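ESX-5 secretion-associated protein EspG5 (Mycobacterium marinum, PDB 6VJ5) acts in the cytoplasm as a specific chaperone for its cognate PE/PPE proteins, preventing aggregation of their dimers, and is required for secretion of LipY and PE31/PPE18. Local coordinates at residues V144-S147 with A148-A151. Numbering follows the deposited sequence.
Sequences VSDS and ASIA
The hydroxyl of Ser149 is gripped by the loop that joins strand 136-141 of the large antiparallel sheet to helix 147-159. Its OG accepts from the amide N of Ser145 at 2.9 Å and donates a hydrogen bond to the carbonyl O of Asp146, modelled so short that its exact length is doubtful. The torsion matters here: OG lies between the backbone N and carbonyl carbon of Ser149 (chi1 45°), which turns it back over the incoming loop. Asp146 is the N-cap. Its CG takes the same kind of setting (chi1 53°), bringing Asp146 OD1 to 3.0 Å from Ser149 N, and that donor meets the oxygen nearly along its C-O axis. The methyl of Ala148 sits beside the carboxylate, CB 3.4 Å from Asp146 OD1. One turn in, Ala151 N bonds to Ser147 O at 2.8 Å and 170°, the first sound i-to-i+4 bond of the helix. On the apolar side, Val144 CG1 packs at 3.6 Å against CG1 of Ile150, whose side chain also touches Val282 and Leu286 of helix 275-286. The side chain of Asp146 also touches Lys295. Asp146 thus caps the helix through Ser149 N, while the Ser149 hydroxyl ties back to the loop, and the negative carboxylate at the helix N-terminus probably interacts favourably with the helix dipole.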
ATOM      1  N   VAL C 144      22.170  20.336  18.471  1.00 58.15           N
ATOM      2  CA  VAL C 144      21.008  21.074  18.954  1.00 65.69           C
ATOM      3  C   VAL C 144      21.076  21.110  20.472  1.00 76.51           C
ATOM      4  O   VAL C 144      21.057  20.060  21.124  1.00 78.65           O
ATOM      5  CB  VAL C 144      19.685  20.445  18.489  1.00 68.88           C
ATOM      6  CG1 VAL C 144      18.506  21.138  19.157  1.00 72.55           C
ATOM      7  CG2 VAL C 144      19.564  20.518  16.975  1.00 68.53           C
ATOM      8  N   SER C 145      21.151  22.316  21.033  1.00 84.92           N
ATOM      9  CA  SER C 145      21.305  22.501  22.467  1.00 75.47           C
ATOM     10  C   SER C 145      20.040  23.135  23.067  1.00 84.24           C
ATOM     11  O   SER C 145      19.306  22.462  23.790  1.00 85.16           O
ATOM     12  CB  SER C 145      22.535  23.360  22.754  1.00 72.48           C
ATOM     13  OG  SER C 145      22.515  24.549  21.978  1.00 84.63           O
ATOM     14  N   ASP C 146      19.782  24.396  22.772  1.00 81.28           N
ATOM     15  CA  ASP C 146      18.641  25.111  23.320  1.00 83.93           C
ATOM     16  C   ASP C 146      17.780  25.650  22.183  1.00 78.31           C
ATOM     17  O   ASP C 146      18.048  25.421  21.000  1.00 67.13           O
ATOM     18  CB  ASP C 146      19.106  26.244  24.240  1.00 80.73           C
ATOM     19  CG  ASP C 146      20.114  27.165  23.574  1.00 88.62           C
ATOM     20  OD1 ASP C 146      20.321  27.049  22.348  1.00 84.24           O
ATOM     21  OD2 ASP C 146      20.705  28.006  24.283  1.00101.52           O
ATOM     22  N   SER C 147      16.726  26.374  22.555  1.00 69.08           N
ATOM     23  CA  SER C 147      15.866  26.988  21.551  1.00 72.44           C
ATOM     24  C   SER C 147      16.690  27.821  20.576  1.00 72.09           C
ATOM     25  O   SER C 147      16.405  27.859  19.373  1.00 72.15           O
ATOM     26  CB  SER C 147      14.806  27.845  22.238  1.00 72.96           C
ATOM     27  OG  SER C 147      14.294  27.177  23.376  1.00 86.39           O
ATOM     28  N   ALA C 148      17.743  28.470  21.076  1.00 77.46           N
ATOM     29  CA  ALA C 148      18.545  29.350  20.231  1.00 66.85           C
ATOM     30  C   ALA C 148      19.223  28.583  19.102  1.00 65.01           C
ATOM     31  O   ALA C 148      19.267  29.057  17.959  1.00 59.49           O
ATOM     32  CB  ALA C 148      19.587  30.085  21.076  1.00 74.03           C
ATOM     33  N   SER C 149      19.770  27.401  19.400  1.00 68.09           N
ATOM     34  CA  SER C 149      20.407  26.605  18.355  1.00 77.71           C
ATOM     35  C   SER C 149      19.413  26.260  17.252  1.00 75.75           C
ATOM     36  O   SER C 149      19.742  26.337  16.062  1.00 64.15           O
ATOM     37  CB  SER C 149      21.016  25.337  18.955  1.00 69.66           C
ATOM     38  OG  SER C 149      20.119  24.707  19.853  1.00 75.27           O
ATOM     39  N   ILE C 150      18.192  25.880  17.627  1.00 67.25           N
ATOM     40  CA  ILE C 150      17.158  25.614  16.632  1.00 64.86           C
ATOM     41  C   ILE C 150      16.841  26.885  15.853  1.00 64.22           C
ATOM     42  O   ILE C 150      16.802  26.886  14.618  1.00 56.40           O
ATOM     43  CB  ILE C 150      15.901  25.042  17.313  1.00 69.61           C
ATOM     44  CG1 ILE C 150      16.236  23.750  18.061  1.00 70.14           C
ATOM     45  CG2 ILE C 150      14.807  24.774  16.290  1.00 73.44           C
ATOM     46  CD1 ILE C 150      15.095  23.205  18.903  1.00 67.65           C
ATOM     47  N   ALA C 151      16.619  27.993  16.568  1.00 69.02           N
ATOM     48  CA  ALA C 151      16.320  29.257  15.900  1.00 67.04           C
ATOM     49  C   ALA C 151      17.415  29.627  14.909  1.00 59.58           C
ATOM     50  O   ALA C 151      17.127  30.035  13.778  1.00 63.24           O
ATOM     51  CB  ALA C 151      16.136  30.368  16.934  1.00 67.71           C
TER